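Local coordinates for protein taurine:2-oxoglutarate aminotransferase (Bifidobacterium kashiwanohense PV20-2, PDB 6JIX) that probably transfers the amino group of taurine to 2-oxoglutarate with pyridoxal 5'-phosphate as cofactor, as a class-III aminotransferase, at residues A[59-64]-A[329-334]; A[66-71]-A[285-290]; A[375-378]-A[382-385]. All blocks are in the same frame, centred on the assembly; numbering follows the deposited sequence.

How the contacts relate
Contacts 1 and 2 form one neighbourhood, and contact 3 stands apart. The centres of the first two are about 9 Å apart. The chain runs from 59-64 straight into helix 66-78, and loop 285-290 precedes helix 318-333, so contact 2 is nested inside the loop closed by contact 1; the two meet directly where the tyrosine of 285-290 reaches the turn at 59-64. Contact 3 follows both in sequence, its centre about 37 Å and 40 Å from theirs, and extends from the three-stranded antiparallel sheet containing strand 370-376. Thus contacts 1 and 2 join sequence-distant segments near the cofactor lysine, while contact 3 is a local hairpin.

Contact 1 (A[59-64]-A[329-334]); sequences SNLGHE and NYYLEH
Leu61 lies against two consecutive aromatic side chains of helix 318-333, Tyr330 and Tyr331. Its CD1 stands over one face of the Tyr331 ring, displaced toward the rim, in a CH-pi contact 4.3 Å from the ring centroid and 21° off the normal, and also touches Tyr330. The other methyl, CD2, likewise meets both rings, at 3.5 Å from Tyr331 CE1 and 3.7 Å from Tyr330 CD1, its approach to the Tyr330 ring being oblique. Different first torsions help bring both rings to one leucine: Tyr330 CG is anti to the backbone N (chi1 -167°), whereas Tyr331 CG is anti to the carbonyl carbon (chi1 -70°). Asn60 completes the first shell, its CB in the plane of the Tyr331 ring at the hydroxyl end and its amide plane steeply inclined to the ring.

Polar partners fix these groups from outside. Tyr331 OH is hydrogen-bonded to Gly282 O, next to the cofactor-binding Lys281. Asn60 OD1 accepts a hydrogen bond from Arg260 NH2, while ND2 makes weak ones to the carbonyls of Phe258 and Gly257. A phenylalanine in place of Tyr331 would probably still pack on Leu61 but leave the Gly282 carbonyl without this mate and the ring less firmly fixed. Farther out, Tyr330 CE2 lies over the centre of the His334 ring, 3.5 Å above its plane, just where the helix ends.

On the other side of the contact, a type I beta turn from Ser59 to Gly62, closed by Gly62 N to Ser59 O at 3.0 Å, presents Asn60 and Leu61 together. Leu61 also touches Ile68 and Cys285. The Asn60 side chain is about 6 Å from that of Lys281, so this buried cluster belongs to the surroundings of the pyridoxal phosphate site in a fold-type I aminotransferase.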
ATOM      1  N   SER A  59      -0.883 -14.686   9.113  1.00 28.18           N
ATOM      2  CA  SER A  59      -0.678 -14.709  10.564  1.00 27.16           C
ATOM      3  C   SER A  59       0.243 -15.873  10.948  1.00 26.64           C
ATOM      4  O   SER A  59      -0.115 -16.785  11.691  1.00 26.86           O
ATOM      5  CB  SER A  59      -2.023 -14.784  11.268  1.00 27.93           C
ATOM      6  OG  SER A  59      -2.809 -13.641  10.943  1.00 37.75           O
ATOM      7  N   ASN A  60       1.496 -15.767  10.497  1.00 25.12           N
ATOM      8  CA  ASN A  60       2.412 -16.898  10.524  1.00 22.26           C
ATOM      9  C   ASN A  60       2.735 -17.352  11.947  1.00 26.06           C
ATOM     10  O   ASN A  60       2.992 -18.544  12.174  1.00 24.03           O
ATOM     11  CB  ASN A  60       3.689 -16.528   9.767  1.00 25.39           C
ATOM     12  CG  ASN A  60       3.564 -16.761   8.255  1.00 28.84           C
ATOM     13  OD1 ASN A  60       2.464 -16.882   7.718  1.00 24.01           O
ATOM     14  ND2 ASN A  60       4.699 -16.831   7.573  1.00 24.77           N
ATOM     15  N   LEU A  61       2.784 -16.423  12.905  1.00 24.27           N
ATOM     16  CA  LEU A  61       3.078 -16.748  14.297  1.00 23.43           C
ATOM     17  C   LEU A  61       1.830 -16.728  15.177  1.00 24.98           C
ATOM     18  O   LEU A  61       1.926 -16.452  16.380  1.00 24.61           O
ATOM     19  CB  LEU A  61       4.130 -15.789  14.856  1.00 20.51           C
ATOM     20  CG  LEU A  61       5.492 -15.924  14.184  1.00 21.69           C
ATOM     21  CD1 LEU A  61       6.486 -14.929  14.750  1.00 21.89           C
ATOM     22  CD2 LEU A  61       5.988 -17.356  14.355  1.00 24.71           C
ATOM     23  N   GLY A  62       0.663 -17.032  14.604  1.00 22.32           N
ATOM     24  CA  GLY A  62      -0.564 -16.944  15.354  1.00 20.99           C
ATOM     25  C   GLY A  62      -0.931 -15.494  15.615  1.00 25.04           C
ATOM     26  O   GLY A  62      -0.409 -14.561  15.009  1.00 24.66           O
ATOM     27  N   HIS A  63      -1.864 -15.321  16.544  1.00 29.16           N
ATOM     28  CA  HIS A  63      -2.391 -14.013  16.899  1.00 26.61           C
ATOM     29  C   HIS A  63      -1.928 -13.595  18.292  1.00 30.14           C
ATOM     30  O   HIS A  63      -1.750 -14.426  19.189  1.00 30.61           O
ATOM     31  CB  HIS A  63      -3.917 -14.028  16.807  1.00 27.34           C
ATOM     32  CG  HIS A  63      -4.421 -14.425  15.451  1.00 31.67           C
ATOM     33  ND1 HIS A  63      -4.361 -13.586  14.356  1.00 23.76           N
ATOM     34  CD2 HIS A  63      -4.958 -15.586  15.006  1.00 28.75           C
ATOM     35  CE1 HIS A  63      -4.873 -14.201  13.306  1.00 28.60           C
ATOM     36  NE2 HIS A  63      -5.242 -15.417  13.673  1.00 28.59           N
ATOM     37  N   GLU A  64      -1.697 -12.293  18.456  1.00 31.13           N
ATOM     38  CA  GLU A  64      -1.370 -11.699  19.753  1.00 31.78           C
ATOM     39  C   GLU A  64      -0.108 -12.303  20.363  1.00 30.18           C
ATOM     40  O   GLU A  64       0.082 -12.261  21.584  1.00 33.41           O
ATOM     41  CB  GLU A  64      -2.540 -11.816  20.733  1.00 26.80           C
ATOM     42  CG  GLU A  64      -3.719 -10.951  20.352  1.00 29.81           C
ATOM     43  CD  GLU A  64      -3.474  -9.492  20.627  1.00 28.87           C
ATOM     44  OE1 GLU A  64      -3.544  -9.119  21.806  1.00 38.07           O
ATOM     45  OE2 GLU A  64      -3.216  -8.720  19.685  1.00 28.95           O
ATOM     46  N   ASN A 329      13.052 -12.174  14.564  1.00 24.72           N
ATOM     47  CA  ASN A 329      13.821 -12.722  15.684  1.00 24.78           C
ATOM     48  C   ASN A 329      13.132 -13.944  16.276  1.00 23.78           C
ATOM     49  O   ASN A 329      13.794 -14.915  16.649  1.00 24.08           O
ATOM     50  CB  ASN A 329      14.030 -11.665  16.771  1.00 26.83           C
ATOM     51  CG  ASN A 329      15.287 -10.824  16.551  1.00 34.60           C
ATOM     52  OD1 ASN A 329      16.243 -11.263  15.901  1.00 36.42           O
ATOM     53  ND2 ASN A 329      15.283  -9.597  17.087  1.00 32.18           N
ATOM     54  N   TYR A 330      11.802 -13.930  16.342  1.00 23.28           N
ATOM     55  CA  TYR A 330      11.080 -15.106  16.803  1.00 23.44           C
ATOM     56  C   TYR A 330      11.285 -16.297  15.866  1.00 26.33           C
ATOM     57  O   TYR A 330      11.581 -17.413  16.320  1.00 26.68           O
ATOM     58  CB  TYR A 330       9.594 -14.798  16.940  1.00 23.05           C
ATOM     59  CG  TYR A 330       8.867 -15.882  17.704  1.00 28.45           C
ATOM     60  CD1 TYR A 330       8.468 -17.061  17.082  1.00 27.20           C
ATOM     61  CD2 TYR A 330       8.604 -15.733  19.057  1.00 24.88           C
ATOM     62  CE1 TYR A 330       7.804 -18.049  17.799  1.00 31.97           C
ATOM     63  CE2 TYR A 330       7.946 -16.694  19.767  1.00 25.93           C
ATOM     64  CZ  TYR A 330       7.549 -17.855  19.153  1.00 30.20           C
ATOM     65  OH  TYR A 330       6.891 -18.809  19.916  1.00 30.75           O
ATOM     66  N   TYR A 331      11.095 -16.093  14.555  1.00 24.83           N
ATOM     67  CA  TYR A 331      11.268 -17.199  13.614  1.00 27.72           C
ATOM     68  C   TYR A 331      12.594 -17.880  13.876  1.00 26.02           C
ATOM     69  O   TYR A 331      12.673 -19.111  13.956  1.00 24.39           O
ATOM     70  CB  TYR A 331      11.214 -16.725  12.150  1.00 25.07           C
ATOM     71  CG  TYR A 331       9.867 -16.271  11.634  1.00 25.89           C
ATOM     72  CD1 TYR A 331       8.739 -17.074  11.766  1.00 21.08           C
ATOM     73  CD2 TYR A 331       9.727 -15.031  11.005  1.00 22.92           C
ATOM     74  CE1 TYR A 331       7.522 -16.653  11.296  1.00 22.21           C
ATOM     75  CE2 TYR A 331       8.515 -14.603  10.532  1.00 19.97           C
ATOM     76  CZ  TYR A 331       7.413 -15.413  10.675  1.00 24.61           C
ATOM     77  OH  TYR A 331       6.189 -14.985  10.195  1.00 26.57           O
ATOM     78  N   LEU A 332      13.645 -17.074  14.039  1.00 21.59           N
ATOM     79  CA  LEU A 332      14.990 -17.608  14.193  1.00 22.95           C
ATOM     80  C   LEU A 332      15.179 -18.227  15.573  1.00 33.93           C
ATOM     81  O   LEU A 332      15.512 -19.416  15.692  1.00 31.32           O
ATOM     82  CB  LEU A 332      16.014 -16.501  13.938  1.00 20.79           C
ATOM     83  CG  LEU A 332      16.005 -15.868  12.537  1.00 29.70           C
ATOM     84  CD1 LEU A 332      17.075 -14.780  12.388  1.00 21.50           C
ATOM     85  CD2 LEU A 332      16.166 -16.940  11.458  1.00 26.39           C
ATOM     86  N   GLU A 333      14.945 -17.439  16.636  1.00 31.41           N
ATOM     87  CA  GLU A 333      15.262 -17.897  17.986  1.00 30.32           C
ATOM     88  C   GLU A 333      14.483 -19.152  18.361  1.00 34.30           C
ATOM     89  O   GLU A 333      15.020 -20.024  19.055  1.00 36.75           O
ATOM     90  CB  GLU A 333      14.994 -16.783  19.000  1.00 28.60           C
ATOM     91  CG  GLU A 333      16.115 -15.754  19.076  1.00 32.47           C
ATOM     92  CD  GLU A 333      15.663 -14.389  19.595  1.00 42.59           C
ATOM     93  OE1 GLU A 333      14.823 -14.322  20.528  1.00 47.39           O
ATOM     94  OE2 GLU A 333      16.169 -13.371  19.072  1.00 46.53           O
ATOM     95  N   HIS A 334      13.241 -19.288  17.883  1.00 35.33           N
ATOM     96  CA  HIS A 334      12.388 -20.423  18.225  1.00 30.36           C
ATOM     97  C   HIS A 334      12.402 -21.493  17.155  1.00 29.95           C
ATOM     98  O   HIS A 334      11.508 -22.347  17.134  1.00 24.88           O
ATOM     99  CB  HIS A 334      10.954 -19.967  18.483  1.00 27.51           C
ATOM    100  CG  HIS A 334      10.781 -19.254  19.784  1.00 28.97           C
ATOM    101  ND1 HIS A 334      10.025 -19.765  20.814  1.00 32.87           N
ATOM    102  CD2 HIS A 334      11.283 -18.078  20.229  1.00 31.00           C
ATOM    103  CE1 HIS A 334      10.055 -18.927  21.836  1.00 36.94           C
ATOM    104  NE2 HIS A 334      10.812 -17.896  21.508  1.00 36.66           N
TER

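Contact 2 (A[66-71]-A[285-290]); sequences PEIVDA and CGYVPL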
ATOM      1  N   PRO A  66       2.975 -12.500  22.121  1.00 30.91           N
ATOM      2  CA  PRO A  66       3.519 -11.430  22.975  1.00 27.72           C
ATOM      3  C   PRO A  66       4.760 -10.748  22.416  1.00 29.46           C
ATOM      4  O   PRO A  66       4.919  -9.537  22.610  1.00 31.47           O
ATOM      5  CB  PRO A  66       3.809 -12.166  24.284  1.00 23.87           C
ATOM      6  CG  PRO A  66       2.778 -13.257  24.304  1.00 27.49           C
ATOM      7  CD  PRO A  66       2.724 -13.738  22.882  1.00 29.15           C
ATOM      8  N   GLU A  67       5.654 -11.479  21.742  1.00 28.89           N
ATOM      9  CA  GLU A  67       6.902 -10.867  21.292  1.00 26.17           C
ATOM     10  C   GLU A  67       6.644  -9.714  20.327  1.00 29.89           C
ATOM     11  O   GLU A  67       7.277  -8.656  20.439  1.00 28.12           O
ATOM     12  CB  GLU A  67       7.804 -11.916  20.645  1.00 26.30           C
ATOM     13  CG  GLU A  67       8.543 -12.788  21.632  1.00 24.51           C
ATOM     14  CD  GLU A  67       7.655 -13.863  22.210  1.00 33.38           C
ATOM     15  OE1 GLU A  67       6.447 -13.878  21.858  1.00 36.08           O
ATOM     16  OE2 GLU A  67       8.159 -14.687  23.015  1.00 32.15           O
ATOM     17  N   ILE A  68       5.713  -9.894  19.376  1.00 30.59           N
ATOM     18  CA  ILE A  68       5.399  -8.827  18.422  1.00 28.98           C
ATOM     19  C   ILE A  68       4.526  -7.770  19.077  1.00 28.83           C
ATOM     20  O   ILE A  68       4.736  -6.567  18.884  1.00 25.08           O
ATOM     21  CB  ILE A  68       4.731  -9.380  17.146  1.00 27.87           C
ATOM     22  CG1 ILE A  68       5.622 -10.412  16.447  1.00 28.50           C
ATOM     23  CG2 ILE A  68       4.435  -8.245  16.186  1.00 22.98           C
ATOM     24  CD1 ILE A  68       4.841 -11.377  15.576  1.00 21.83           C
ATOM     25  N   VAL A  69       3.516  -8.204  19.837  1.00 28.32           N
ATOM     26  CA  VAL A  69       2.642  -7.258  20.520  1.00 26.79           C
ATOM     27  C   VAL A  69       3.465  -6.306  21.372  1.00 26.56           C
ATOM     28  O   VAL A  69       3.305  -5.084  21.305  1.00 29.02           O
ATOM     29  CB  VAL A  69       1.593  -8.002  21.364  1.00 31.02           C
ATOM     30  CG1 VAL A  69       0.893  -7.020  22.301  1.00 34.18           C
ATOM     31  CG2 VAL A  69       0.582  -8.724  20.471  1.00 26.01           C
ATOM     32  N   ASP A  70       4.393  -6.852  22.153  1.00 29.78           N
ATOM     33  CA  ASP A  70       5.185  -6.009  23.040  1.00 29.51           C
ATOM     34  C   ASP A  70       6.085  -5.064  22.260  1.00 27.45           C
ATOM     35  O   ASP A  70       6.219  -3.891  22.624  1.00 28.14           O
ATOM     36  CB  ASP A  70       6.011  -6.877  23.990  1.00 29.84           C
ATOM     37  CG  ASP A  70       5.155  -7.603  25.004  1.00 32.85           C
ATOM     38  OD1 ASP A  70       3.993  -7.200  25.215  1.00 33.49           O
ATOM     39  OD2 ASP A  70       5.647  -8.589  25.590  1.00 44.09           O
ATOM     40  N   ALA A  71       6.726  -5.556  21.196  1.00 27.88           N
ATOM     41  CA  ALA A  71       7.587  -4.694  20.394  1.00 23.86           C
ATOM     42  C   ALA A  71       6.794  -3.523  19.837  1.00 27.83           C
ATOM     43  O   ALA A  71       7.304  -2.395  19.745  1.00 24.32           O
ATOM     44  CB  ALA A  71       8.243  -5.496  19.271  1.00 23.29           C
ATOM     45  N   CYS A 285       3.505 -10.872  10.392  1.00 23.86           N
ATOM     46  CA  CYS A 285       2.310 -11.668  10.682  1.00 23.85           C
ATOM     47  C   CYS A 285       1.024 -10.844  10.564  1.00 27.25           C
ATOM     48  O   CYS A 285      -0.015 -11.185  11.165  1.00 28.00           O
ATOM     49  CB  CYS A 285       2.407 -12.309  12.065  1.00 26.50           C
ATOM     50  SG  CYS A 285       3.916 -13.249  12.246  1.00 30.24           S
ATOM     51  N   GLY A 286       1.084  -9.756   9.792  1.00 23.36           N
ATOM     52  CA  GLY A 286      -0.055  -8.898   9.564  1.00 23.25           C
ATOM     53  C   GLY A 286      -0.333  -7.914  10.678  1.00 22.51           C
ATOM     54  O   GLY A 286      -1.278  -7.125  10.563  1.00 22.50           O
ATOM     55  N   TYR A 287       0.460  -7.937  11.750  1.00 22.98           N
ATOM     56  CA  TYR A 287       0.164  -7.113  12.909  1.00 24.28           C
ATOM     57  C   TYR A 287       0.296  -5.630  12.586  1.00 27.15           C
ATOM     58  O   TYR A 287      -0.429  -4.816  13.163  1.00 26.80           O
ATOM     59  CB  TYR A 287       1.085  -7.480  14.073  1.00 24.27           C
ATOM     60  CG  TYR A 287       0.862  -8.833  14.720  1.00 28.29           C
ATOM     61  CD1 TYR A 287       0.138  -9.845  14.088  1.00 28.91           C
ATOM     62  CD2 TYR A 287       1.416  -9.111  15.975  1.00 35.71           C
ATOM     63  CE1 TYR A 287      -0.037 -11.092  14.707  1.00 31.32           C
ATOM     64  CE2 TYR A 287       1.255 -10.346  16.601  1.00 28.19           C
ATOM     65  CZ  TYR A 287       0.533 -11.330  15.973  1.00 33.89           C
ATOM     66  OH  TYR A 287       0.393 -12.542  16.623  1.00 29.99           O
ATOM     67  N   VAL A 288       1.196  -5.266  11.674  1.00 28.54           N
ATOM     68  CA  VAL A 288       1.309  -3.908  11.137  1.00 24.38           C
ATOM     69  C   VAL A 288       1.596  -4.029   9.646  1.00 25.83           C
ATOM     70  O   VAL A 288       2.438  -4.853   9.257  1.00 21.72           O
ATOM     71  CB  VAL A 288       2.423  -3.106  11.828  1.00 23.52           C
ATOM     72  CG1 VAL A 288       2.389  -1.635  11.387  1.00 20.77           C
ATOM     73  CG2 VAL A 288       2.312  -3.234  13.327  1.00 22.04           C
ATOM     74  N   PRO A 289       0.942  -3.238   8.788  1.00 26.37           N
ATOM     75  CA  PRO A 289       1.188  -3.336   7.337  1.00 23.65           C
ATOM     76  C   PRO A 289       2.656  -3.119   7.001  1.00 26.19           C
ATOM     77  O   PRO A 289       3.240  -2.077   7.320  1.00 24.41           O
ATOM     78  CB  PRO A 289       0.311  -2.219   6.762  1.00 19.96           C
ATOM     79  CG  PRO A 289      -0.796  -2.096   7.737  1.00 23.54           C
ATOM     80  CD  PRO A 289      -0.188  -2.347   9.094  1.00 23.05           C
ATOM     81  N   LEU A 290       3.245  -4.095   6.310  1.00 24.46           N
ATOM     82  CA  LEU A 290       4.639  -3.985   5.902  1.00 22.51           C
ATOM     83  C   LEU A 290       4.891  -4.940   4.749  1.00 23.77           C
ATOM     84  O   LEU A 290       4.387  -6.065   4.744  1.00 27.43           O
ATOM     85  CB  LEU A 290       5.587  -4.302   7.064  1.00 19.87           C
ATOM     86  CG  LEU A 290       7.086  -4.158   6.795  1.00 23.07           C
ATOM     87  CD1 LEU A 290       7.470  -2.747   6.343  1.00 19.57           C
ATOM     88  CD2 LEU A 290       7.897  -4.583   8.029  1.00 21.74           C
TER
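Ile68, on the first turn of helix 66-78, meets Tyr287 and Cys285 in a wholly apolar contact. The Ile68 and Tyr287 side chains cross at about a right angle, and the isoleucine comes obliquely onto the CD2-CE2 side of the ring; Ile68 CB is 3.6 Å from Tyr287 CE2. With Ile68 CG1 anti to the carbonyl carbon (chi1 -58°) and the chain extended beyond it, Ile68 CD1 touches Tyr287 CE2 and also meets Cys285 SG at 3.9 Å. Val69 adds a lighter touch, its CG2 lying 4.2 Å from Tyr287 CE2.

Hydrogen bonding is left to the far end of the tyrosine. Tyr287 OH donates to Gly62 O and accepts from Leu65 N, so one hydroxyl joins two backbone positions in the loop leading into helix 66-78. These two bonds limit how the ring can shift while its CD2-CE2 side packs on Ile68 and Val69 at the start of that helix.

A third kind of contact comes from the second subunit. Gly286 O is hydrogen-bonded to His317 NE2 of the neighbouring chain, and Tyr287 packs on Cys80 of that chain. Residues 285-290 end the loop between strands 276-279 and 291-296 of the mixed seven-stranded sheet, a few residues after Lys281. Packed on both an early helix and the partner subunit, and close to the cofactor lysine, this segment fits the dimeric fold-type I architecture of class-III aminotransferases.

Contact 3 (A[375-378]-A[382-385]); sequences IVKN and RELM
Val376 and Leu384 pair across a short, irregular beta hairpin that prolongs strand 370-376 of the three-stranded antiparallel sheet. They form an antiparallel non-hydrogen-bonded pair with CA atoms 4.2 Å apart, and their side chains diverge. The chain turns a corner at Lys377, and the two arms run 122° apart instead of fully antiparallel.

Backbone hydrogen bonds flank this pair. Met385 N donates to Ile375 O at 3.1 Å, nearly straight (162° at the hydrogen) but tilted from the carbonyl plane. Lys377 N reaches Glu383 O at 2.8 Å along a more bent path. Toward the turn the pairing loosens, with a weak bond from Glu383 N to Asn378 O.

Charged chains mark the outer margin. Lys377 and Glu383 lie side by side, pointing the same way, yet Lys377 NZ and Glu383 OE1 remain 6.0 Å apart, so what meets is the lysine's aliphatic part and the carboxylate. The amine instead bonds to Leu447 O. Arg382 turns away to helix 179-182, its NH1 on Tyr180 O and its guanidinium in a cation-pi contact with Tyr180.

Apolar packing centres on Met385, which is also covered by Val443 and Leu447 of helix 426-447. Its CB rests 3.8 Å from Ile375 CG2. With CG anti to the backbone N (chi1 177°) and bends at the next two torsions, the chain curls back over the opposing strand. SD then lies 3.7 Å from Lys377 CG, and the terminal methyl CE sits 3.6 Å from Val376 O.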
ATOM      1  N   ILE A 375     -10.262 -30.529  -5.157  1.00 30.80           N
ATOM      2  CA  ILE A 375     -11.573 -31.152  -5.016  1.00 32.70           C
ATOM      3  C   ILE A 375     -12.133 -31.433  -6.408  1.00 39.35           C
ATOM      4  O   ILE A 375     -12.125 -30.561  -7.287  1.00 35.62           O
ATOM      5  CB  ILE A 375     -12.515 -30.243  -4.209  1.00 31.90           C
ATOM      6  CG1 ILE A 375     -11.844 -29.838  -2.897  1.00 30.22           C
ATOM      7  CG2 ILE A 375     -13.827 -30.935  -3.938  1.00 35.45           C
ATOM      8  CD1 ILE A 375     -11.284 -31.002  -2.108  1.00 24.83           C
ATOM      9  N   VAL A 376     -12.631 -32.648  -6.609  1.00 40.25           N
ATOM     10  CA  VAL A 376     -13.103 -33.082  -7.916  1.00 38.44           C
ATOM     11  C   VAL A 376     -14.537 -33.584  -7.798  1.00 42.02           C
ATOM     12  O   VAL A 376     -14.943 -34.121  -6.763  1.00 40.27           O
ATOM     13  CB  VAL A 376     -12.201 -34.182  -8.509  1.00 38.27           C
ATOM     14  CG1 VAL A 376     -10.803 -33.636  -8.817  1.00 35.01           C
ATOM     15  CG2 VAL A 376     -12.139 -35.362  -7.556  1.00 37.09           C
ATOM     16  N   LYS A 377     -15.313 -33.389  -8.872  1.00 40.77           N
ATOM     17  CA  LYS A 377     -16.630 -34.006  -8.982  1.00 39.74           C
ATOM     18  C   LYS A 377     -16.537 -35.472  -9.383  1.00 42.58           C
ATOM     19  O   LYS A 377     -17.532 -36.197  -9.272  1.00 49.22           O
ATOM     20  CB  LYS A 377     -17.486 -33.252 -10.014  1.00 41.54           C
ATOM     21  CG  LYS A 377     -18.679 -32.483  -9.437  1.00 47.22           C
ATOM     22  CD  LYS A 377     -19.798 -32.326 -10.467  1.00 44.66           C
ATOM     23  CE  LYS A 377     -21.080 -31.768  -9.844  1.00 59.11           C
ATOM     24  NZ  LYS A 377     -21.990 -32.813  -9.282  1.00 57.72           N
ATOM     25  N   ASN A 378     -15.345 -35.931  -9.766  1.00 36.67           N
ATOM     26  CA  ASN A 378     -15.165 -37.216 -10.418  1.00 38.19           C
ATOM     27  C   ASN A 378     -13.692 -37.604 -10.463  1.00 39.14           C
ATOM     28  O   ASN A 378     -12.946 -37.126 -11.324  1.00 37.58           O
ATOM     29  CB  ASN A 378     -15.739 -37.138 -11.832  1.00 42.33           C
ATOM     30  CG  ASN A 378     -16.094 -38.488 -12.395  1.00 48.21           C
ATOM     31  OD1 ASN A 378     -15.216 -39.325 -12.682  1.00 44.00           O
ATOM     32  ND2 ASN A 378     -17.397 -38.713 -12.570  1.00 52.08           N
ATOM     33  N   ARG A 382     -11.113 -36.847 -13.803  1.00 44.70           N
ATOM     34  CA  ARG A 382     -10.447 -35.641 -13.297  1.00 34.97           C
ATOM     35  C   ARG A 382     -11.321 -34.402 -13.453  1.00 36.97           C
ATOM     36  O   ARG A 382     -10.810 -33.279 -13.456  1.00 34.51           O
ATOM     37  CB  ARG A 382      -9.080 -35.401 -13.951  1.00 34.63           C
ATOM     38  CG  ARG A 382      -7.992 -36.301 -13.414  1.00 31.99           C
ATOM     39  CD  ARG A 382      -6.569 -35.766 -13.545  1.00 25.41           C
ATOM     40  NE  ARG A 382      -5.652 -36.890 -13.356  1.00 33.08           N
ATOM     41  CZ  ARG A 382      -4.322 -36.817 -13.320  1.00 37.38           C
ATOM     42  NH1 ARG A 382      -3.695 -35.654 -13.469  1.00 31.69           N
ATOM     43  NH2 ARG A 382      -3.613 -37.928 -13.130  1.00 37.70           N
ATOM     44  N   GLU A 383     -12.639 -34.576 -13.536  1.00 35.79           N
ATOM     45  CA  GLU A 383     -13.535 -33.431 -13.632  1.00 36.27           C
ATOM     46  C   GLU A 383     -13.491 -32.614 -12.344  1.00 35.73           C
ATOM     47  O   GLU A 383     -13.792 -33.129 -11.262  1.00 36.41           O
ATOM     48  CB  GLU A 383     -14.954 -33.894 -13.927  1.00 29.40           C
ATOM     49  CG  GLU A 383     -15.919 -32.740 -13.993  1.00 35.25           C
ATOM     50  CD  GLU A 383     -17.348 -33.202 -14.026  1.00 48.30           C
ATOM     51  OE1 GLU A 383     -18.251 -32.336 -13.964  1.00 47.21           O
ATOM     52  OE2 GLU A 383     -17.554 -34.439 -14.116  1.00 50.72           O
ATOM     53  N   LEU A 384     -13.095 -31.347 -12.456  1.00 38.63           N
ATOM     54  CA  LEU A 384     -12.938 -30.500 -11.278  1.00 32.91           C
ATOM     55  C   LEU A 384     -14.294 -30.158 -10.674  1.00 33.47           C
ATOM     56  O   LEU A 384     -15.310 -30.093 -11.368  1.00 37.21           O
ATOM     57  CB  LEU A 384     -12.182 -29.222 -11.634  1.00 31.63           C
ATOM     58  CG  LEU A 384     -10.848 -29.468 -12.330  1.00 25.52           C
ATOM     59  CD1 LEU A 384     -10.105 -28.176 -12.547  1.00 24.64           C
ATOM     60  CD2 LEU A 384     -10.028 -30.414 -11.491  1.00 28.84           C
ATOM     61  N   MET A 385     -14.306 -29.969  -9.355  1.00 35.18           N
ATOM     62  CA  MET A 385     -15.532 -29.577  -8.674  1.00 34.62           C
ATOM     63  C   MET A 385     -15.902 -28.135  -8.987  1.00 36.21           C
ATOM     64  O   MET A 385     -17.076 -27.748  -8.879  1.00 32.93           O
ATOM     65  CB  MET A 385     -15.377 -29.772  -7.170  1.00 34.68           C
ATOM     66  CG  MET A 385     -16.573 -29.311  -6.372  1.00 36.05           C
ATOM     67  SD  MET A 385     -17.932 -30.492  -6.452  1.00 37.34           S
ATOM     68  CE  MET A 385     -17.348 -31.832  -5.398  1.00 32.67           C
TER